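Local coordinates for mandelate racemase / muconate lactonizing enzyme family protein (Agrobacterium tumefaciens, PDB 4DXK), which is of undetermined specific activity but belongs to the mandelate racemase branch of the enolase superfamily and probably acts as a metal-dependent lyase or isomerase, at residues A[56-61]-A[92-97]; A[174-179]-A[215-220]. One frame throughout, in Å; residues are numbered along the deposited sequence.

Interaction 1. Residues A[56-61]-A[92-97]; sequences RDPLQI and WDIFGK
Ile61, Leu59 and Pro58 pack on Trp92, Phe95 and Ile94 in a buried apolar contact of the N-terminal domain, where the turn between helices 38-53 and 61-68 meets the flank of helix 79-99. No hydrogen bond crosses it. Ile61, at the start of its helix, does most of the work. Its CG1 stands anti to the carbonyl carbon (chi1 -60°) and the chain runs on extended, which carries CD1 out over one face of the indole. CD1 sits 4.0 Å from the centroid of the Trp92 five-membered ring and only 11° off its normal, a CH-pi contact. The same methyl lies 3.7 Å from Phe95 CD2, obliquely to that ring, while the other branch, Ile61 CG2, comes 3.6 Å from Trp92 NE1. Leu59 CD2 reaches Phe95 CD1 at 4.0 Å, and Pro58 CG touches Ile94 CG2 at 4.2 Å. The loop side is shaped by a type I turn from Asp57 to Gln60 and by an Asx turn: Leu59 N gives its hydrogen to Asp57 OD1 at 3.0 Å, from above the carboxylate plane. A second subunit borders the site, its Gln105 packing on Phe95 and bonding Leu59 O. Trp92 NE1 bonds Ser299 of helix 297-310 in the barrel domain. Cohesion across the contact thus comes from van der Waals packing, while the indole N-H bridges the two domains.

Interaction 2. Residues A[174-179]-A[215-220]; sequences WPFDAA and VEFHSM. With NA (sodium ion), chain C; PO4 (phosphate ion), chain B.
Asp177 OD2 accepts the one direct hydrogen bond between the two segments, from His218 ND1 at 2.6 Å, with an N-H...O angle of 159°. OD2 uses its syn lone pair and sits near the imidazole plane, at the ring's edge, while the carboxylate plane is turned 65° from the ring. The other oxygen, Asp177 OD1, is met by two waters; one also bonds Phe176 N and Glu216 O, the second Phe217 O, so water links the two loops beside the direct bond. With ND1 engaged as donor, His218 NE2 is directed at phosphate O4, a weak bond of 3.3 Å. His218 CE1 points onto one face of the Trp174 indole, 3.7 Å from Trp174 CG, in an edge-to-face pair. Glu216 CG lies over the centre of a face of the imidazole, and the bend in its chain (chi2 74°) turns the carboxylate to the metal: OE2 binds sodium at 2.2 Å, while OE1 accepts from His218 N at 2.9 Å. On the apolar side Phe176 CD2 approaches Phe217 CE1 at 3.5 Å, the rings oblique.

Glu242 and Glu268 complete the protein ligands of the sodium, three carboxylates from successive barrel strands as in the enolase superfamily; phosphate O1 and two waters fill the remaining places. Lys172 and His318 also hold the phosphate, probably a guest from the crystallisation liquor. The contact joins the C-terminal ends of neighbouring parallel strands 170-173 and 212-216, with Phe176 reaching helices 190-207 and 223-232.

In the fold
Both contacts are largely buried, yet they share no helix or strand and lie on opposite sides of the chain's centre, their own centres about 39 Å apart. Interaction 1 belongs to the N-terminal family region and joins a turn and the start of helix 61-68 to helix 79-99, next to another subunit, through apolar side chains with no hydrogen bond across. Interaction 2 belongs to the barrel, at the strand ends where enolase-superfamily enzymes keep their metal site, and mixes carboxylates, an imidazole, waters and a metal with aromatic packing. Aromatic rings take part in both: in interaction 1 they receive aliphatic methyls, whereas in interaction 2 an indole meets an imidazole hydrogen-bonded to a carboxylate and weakly to a bound phosphate.

Interaction 1. Residues A[56-61]-A[92-97]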
loop_
_atom_site.group_PDB
_atom_site.type_symbol
_atom_site.label_atom_id
_atom_site.label_comp_id
_atom_site.label_asym_id
_atom_site.label_seq_id
_atom_site.Cartn_x
_atom_site.Cartn_y
_atom_site.Cartn_z
ATOM N N ARG A 56 -31.855 34.948 -11.599
ATOM C CA ARG A 56 -31.424 33.682 -12.199
ATOM C C ARG A 56 -32.579 32.698 -12.380
ATOM O O ARG A 56 -33.580 32.749 -11.659
ATOM C CB ARG A 56 -30.341 33.034 -11.338
ATOM C CG ARG A 56 -29.036 33.822 -11.271
ATOM C CD ARG A 56 -28.190 33.581 -12.514
ATOM N NE ARG A 56 -27.937 32.151 -12.683
ATOM C CZ ARG A 56 -26.865 31.504 -12.231
ATOM N NH1 ARG A 56 -25.887 32.154 -11.603
ATOM N NH2 ARG A 56 -26.759 30.195 -12.424
ATOM N N ASP A 57 -32.405 31.774 -13.320
ATOM C CA ASP A 57 -33.379 30.725 -13.588
ATOM C C ASP A 57 -33.227 29.641 -12.515
ATOM O O ASP A 57 -32.189 28.980 -12.440
ATOM C CB ASP A 57 -33.085 30.162 -14.982
ATOM C CG ASP A 57 -34.058 29.091 -15.417
ATOM O OD1 ASP A 57 -34.827 28.568 -14.586
ATOM O OD2 ASP A 57 -34.036 28.768 -16.628
ATOM N N PRO A 58 -34.256 29.441 -11.671
ATOM C CA PRO A 58 -34.130 28.476 -10.572
ATOM C C PRO A 58 -34.066 27.027 -11.049
ATOM O O PRO A 58 -33.664 26.172 -10.259
ATOM C CB PRO A 58 -35.416 28.708 -9.771
ATOM C CG PRO A 58 -36.415 29.155 -10.830
ATOM C CD PRO A 58 -35.605 30.039 -11.739
ATOM N N LEU A 59 -34.468 26.752 -12.288
ATOM C CA LEU A 59 -34.471 25.376 -12.784
ATOM C C LEU A 59 -33.075 24.847 -13.125
ATOM O O LEU A 59 -32.909 23.641 -13.327
ATOM C CB LEU A 59 -35.388 25.225 -14.003
ATOM C CG LEU A 59 -36.876 25.503 -13.800
ATOM C CD1 LEU A 59 -37.653 25.225 -15.088
ATOM C CD2 LEU A 59 -37.416 24.681 -12.652
ATOM N N GLN A 60 -32.080 25.728 -13.223
ATOM C CA GLN A 60 -30.702 25.278 -13.459
ATOM C C GLN A 60 -30.082 24.867 -12.132
ATOM O O GLN A 60 -29.191 25.539 -11.609
ATOM C CB GLN A 60 -29.888 26.384 -14.125
ATOM C CG GLN A 60 -30.414 26.788 -15.504
ATOM C CD GLN A 60 -29.599 27.887 -16.124
ATOM O OE1 GLN A 60 -29.671 29.037 -15.698
ATOM N NE2 GLN A 60 -28.789 27.545 -17.117
ATOM N N ILE A 61 -30.588 23.778 -11.558
ATOM C CA ILE A 61 -30.274 23.425 -10.175
ATOM C C ILE A 61 -28.807 23.054 -9.978
ATOM O O ILE A 61 -28.137 23.578 -9.088
ATOM C CB ILE A 61 -31.205 22.316 -9.637
ATOM C CG1 ILE A 61 -32.662 22.787 -9.681
ATOM C CG2 ILE A 61 -30.813 21.917 -8.212
ATOM C CD1 ILE A 61 -33.652 21.802 -9.059
ATOM N N TRP A 92 -35.528 22.541 -5.421
ATOM C CA TRP A 92 -36.198 21.284 -5.737
ATOM C C TRP A 92 -37.721 21.398 -5.554
ATOM O O TRP A 92 -38.493 20.827 -6.323
ATOM C CB TRP A 92 -35.585 20.133 -4.924
ATOM C CG TRP A 92 -34.289 19.669 -5.508
ATOM C CD1 TRP A 92 -33.033 20.058 -5.143
ATOM C CD2 TRP A 92 -34.134 18.772 -6.604
ATOM N NE1 TRP A 92 -32.102 19.437 -5.938
ATOM C CE2 TRP A 92 -32.755 18.650 -6.851
ATOM C CE3 TRP A 92 -35.031 18.063 -7.412
ATOM C CZ2 TRP A 92 -32.251 17.845 -7.869
ATOM C CZ3 TRP A 92 -34.530 17.266 -8.421
ATOM C CH2 TRP A 92 -33.150 17.157 -8.639
ATOM N N ASP A 93 -38.144 22.137 -4.532
ATOM C CA ASP A 93 -39.564 22.415 -4.311
ATOM C C ASP A 93 -40.152 23.191 -5.502
ATOM O O ASP A 93 -41.207 22.820 -6.012
ATOM C CB ASP A 93 -39.708 23.194 -3.001
ATOM C CG ASP A 93 -41.137 23.279 -2.498
ATOM O OD1 ASP A 93 -41.934 22.321 -2.672
ATOM O OD2 ASP A 93 -41.441 24.335 -1.900
ATOM N N ILE A 94 -39.462 24.234 -5.967
ATOM C CA ILE A 94 -39.905 24.966 -7.160
ATOM C C ILE A 94 -40.007 24.046 -8.377
ATOM O O ILE A 94 -40.991 24.089 -9.105
ATOM C CB ILE A 94 -38.951 26.138 -7.483
ATOM C CG1 ILE A 94 -39.140 27.267 -6.475
ATOM C CG2 ILE A 94 -39.153 26.659 -8.905
ATOM C CD1 ILE A 94 -38.003 28.252 -6.449
ATOM N N PHE A 95 -38.985 23.223 -8.601
ATOM C CA PHE A 95 -38.942 22.334 -9.758
ATOM C C PHE A 95 -40.140 21.370 -9.702
ATOM O O PHE A 95 -40.822 21.155 -10.709
ATOM C CB PHE A 95 -37.585 21.613 -9.732
ATOM C CG PHE A 95 -37.289 20.716 -10.923
ATOM C CD1 PHE A 95 -37.987 20.798 -12.115
ATOM C CD2 PHE A 95 -36.257 19.789 -10.820
ATOM C CE1 PHE A 95 -37.664 19.951 -13.179
ATOM C CE2 PHE A 95 -35.941 18.945 -11.874
ATOM C CZ PHE A 95 -36.640 19.036 -13.049
ATOM N N GLY A 96 -40.437 20.833 -8.522
ATOM C CA GLY A 96 -41.599 19.973 -8.360
ATOM C C GLY A 96 -42.911 20.685 -8.646
ATOM O O GLY A 96 -43.779 20.177 -9.363
ATOM N N LYS A 97 -43.065 21.881 -8.099
ATOM C CA LYS A 97 -44.271 22.651 -8.375
ATOM C C LYS A 97 -44.404 23.000 -9.857
ATOM O O LYS A 97 -45.513 22.965 -10.405
ATOM C CB LYS A 97 -44.314 23.910 -7.521
ATOM C CG LYS A 97 -44.489 23.613 -6.057
ATOM C CD LYS A 97 -44.528 24.900 -5.257
ATOM C CE LYS A 97 -44.500 24.616 -3.777
ATOM N NZ LYS A 97 -44.635 25.849 -2.965
#

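Interaction 2. Residues A[174-179]-A[215-220]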
loop_
_atom_site.group_PDB
_atom_site.type_symbol
_atom_site.label_atom_id
_atom_site.label_comp_id
_atom_site.label_asym_id
_atom_site.label_seq_id
_atom_site.Cartn_x
_atom_site.Cartn_y
_atom_site.Cartn_z
ATOM N N TRP A 174 -27.871 7.525 23.019
ATOM C CA TRP A 174 -26.535 8.090 23.208
ATOM C C TRP A 174 -26.138 8.140 24.686
ATOM O O TRP A 174 -25.952 9.219 25.252
ATOM C CB TRP A 174 -26.400 9.474 22.551
ATOM C CG TRP A 174 -27.535 10.439 22.772
ATOM C CD1 TRP A 174 -27.638 11.380 23.756
ATOM C CD2 TRP A 174 -28.696 10.590 21.950
ATOM N NE1 TRP A 174 -28.805 12.091 23.609
ATOM C CE2 TRP A 174 -29.472 11.625 22.507
ATOM C CE3 TRP A 174 -29.160 9.941 20.804
ATOM C CZ2 TRP A 174 -30.691 12.024 21.957
ATOM C CZ3 TRP A 174 -30.365 10.341 20.256
ATOM C CH2 TRP A 174 -31.117 11.370 20.834
ATOM N N PRO A 175 -25.993 6.964 25.317
ATOM C CA PRO A 175 -25.757 6.923 26.760
ATOM C C PRO A 175 -24.311 7.211 27.167
ATOM O O PRO A 175 -24.048 7.239 28.369
ATOM C CB PRO A 175 -26.144 5.487 27.130
ATOM C CG PRO A 175 -25.819 4.697 25.913
ATOM C CD PRO A 175 -26.105 5.610 24.740
ATOM N N PHE A 176 -23.406 7.434 26.215
ATOM C CA PHE A 176 -22.008 7.703 26.549
ATOM C C PHE A 176 -21.683 9.197 26.585
ATOM O O PHE A 176 -20.561 9.578 26.938
ATOM C CB PHE A 176 -21.075 6.998 25.554
ATOM C CG PHE A 176 -21.201 5.501 25.568
ATOM C CD1 PHE A 176 -20.467 4.741 26.467
ATOM C CD2 PHE A 176 -22.076 4.853 24.707
ATOM C CE1 PHE A 176 -20.596 3.354 26.498
ATOM C CE2 PHE A 176 -22.207 3.470 24.733
ATOM C CZ PHE A 176 -21.471 2.725 25.625
ATOM N N ASP A 177 -22.643 10.045 26.223
ATOM C CA ASP A 177 -22.356 11.473 26.094
ATOM C C ASP A 177 -21.985 12.114 27.433
ATOM O O ASP A 177 -21.114 12.976 27.495
ATOM C CB ASP A 177 -23.535 12.229 25.480
ATOM C CG ASP A 177 -23.699 11.980 23.986
ATOM O OD1 ASP A 177 -23.163 10.992 23.445
ATOM O OD2 ASP A 177 -24.410 12.786 23.352
ATOM N N ALA A 178 -22.650 11.696 28.503
ATOM C CA ALA A 178 -22.370 12.262 29.824
ATOM C C ALA A 178 -20.930 11.974 30.248
ATOM O O ALA A 178 -20.207 12.862 30.718
ATOM C CB ALA A 178 -23.358 11.731 30.863
ATOM N N ALA A 179 -20.506 10.730 30.058
ATOM C CA ALA A 179 -19.134 10.352 30.352
ATOM C C ALA A 179 -18.141 11.129 29.482
ATOM O O ALA A 179 -17.084 11.548 29.967
ATOM C CB ALA A 179 -18.953 8.867 30.169
ATOM N N VAL A 215 -26.293 3.259 18.042
ATOM C CA VAL A 215 -25.597 4.020 19.064
ATOM C C VAL A 215 -25.054 5.287 18.447
ATOM O O VAL A 215 -24.328 5.253 17.445
ATOM C CB VAL A 215 -24.449 3.228 19.671
ATOM C CG1 VAL A 215 -23.897 3.979 20.874
ATOM C CG2 VAL A 215 -24.919 1.839 20.077
ATOM N N GLU A 216 -25.426 6.399 19.053
ATOM C CA GLU A 216 -24.963 7.714 18.668
ATOM C C GLU A 216 -23.871 8.149 19.641
ATOM O O GLU A 216 -24.059 8.028 20.853
ATOM C CB GLU A 216 -26.142 8.674 18.796
ATOM C CG GLU A 216 -25.751 10.104 18.776
ATOM C CD GLU A 216 -25.387 10.517 17.392
ATOM O OE1 GLU A 216 -24.186 10.480 17.048
ATOM O OE2 GLU A 216 -26.326 10.835 16.637
ATOM N N PHE A 217 -22.753 8.659 19.127
ATOM C CA PHE A 217 -21.668 9.170 19.970
ATOM C C PHE A 217 -21.420 10.666 19.829
ATOM O O PHE A 217 -20.613 11.232 20.566
ATOM C CB PHE A 217 -20.365 8.429 19.676
ATOM C CG PHE A 217 -20.396 6.976 20.045
ATOM C CD1 PHE A 217 -20.254 6.582 21.372
ATOM C CD2 PHE A 217 -20.573 5.995 19.073
ATOM C CE1 PHE A 217 -20.263 5.244 21.716
ATOM C CE2 PHE A 217 -20.591 4.652 19.420
ATOM C CZ PHE A 217 -20.427 4.278 20.743
ATOM N N HIS A 218 -22.076 11.287 18.855
ATOM C CA HIS A 218 -21.982 12.734 18.642
ATOM C C HIS A 218 -20.548 13.245 18.497
ATOM O O HIS A 218 -20.252 14.383 18.853
ATOM C CB HIS A 218 -22.698 13.483 19.768
ATOM C CG HIS A 218 -24.189 13.359 19.715
ATOM N ND1 HIS A 218 -24.944 12.991 20.807
ATOM C CD2 HIS A 218 -25.061 13.561 18.701
ATOM C CE1 HIS A 218 -26.224 12.983 20.471
ATOM N NE2 HIS A 218 -26.321 13.323 19.198
ATOM N N SER A 219 -19.663 12.407 17.960
ATOM C CA SER A 219 -18.261 12.775 17.717
ATOM C C SER A 219 -17.520 13.247 18.961
ATOM O O SER A 219 -16.588 14.044 18.862
ATOM C CB SER A 219 -18.141 13.828 16.608
ATOM O OG SER A 219 -18.452 13.223 15.362
ATOM N N MET A 220 -17.914 12.735 20.122
ATOM C CA MET A 220 -17.393 13.267 21.379
ATOM C C MET A 220 -16.137 12.584 21.921
ATOM O O MET A 220 -15.565 13.052 22.903
ATOM C CB MET A 220 -18.492 13.271 22.440
ATOM C CG MET A 220 -19.727 14.045 21.999
ATOM S SD MET A 220 -21.017 14.131 23.247
ATOM C CE MET A 220 -20.170 15.054 24.519
HETATM NA NA NA C . -26.470 11.913 14.767
HETATM P P PO4 B . -29.388 12.430 15.974
HETATM O O1 PO4 B . -28.535 11.803 14.882
HETATM O O2 PO4 B . -29.433 13.930 15.801
HETATM O O3 PO4 B . -30.808 11.936 15.956
HETATM O O4 PO4 B . -28.780 12.108 17.325
HETATM O O HOH W 1 -23.358 8.193 23.491
HETATM O O HOH W 2 -20.572 10.047 23.165
HETATM O O HOH W 3 -24.199 12.252 15.138
HETATM O O HOH W 4 -26.838 13.912 15.961
#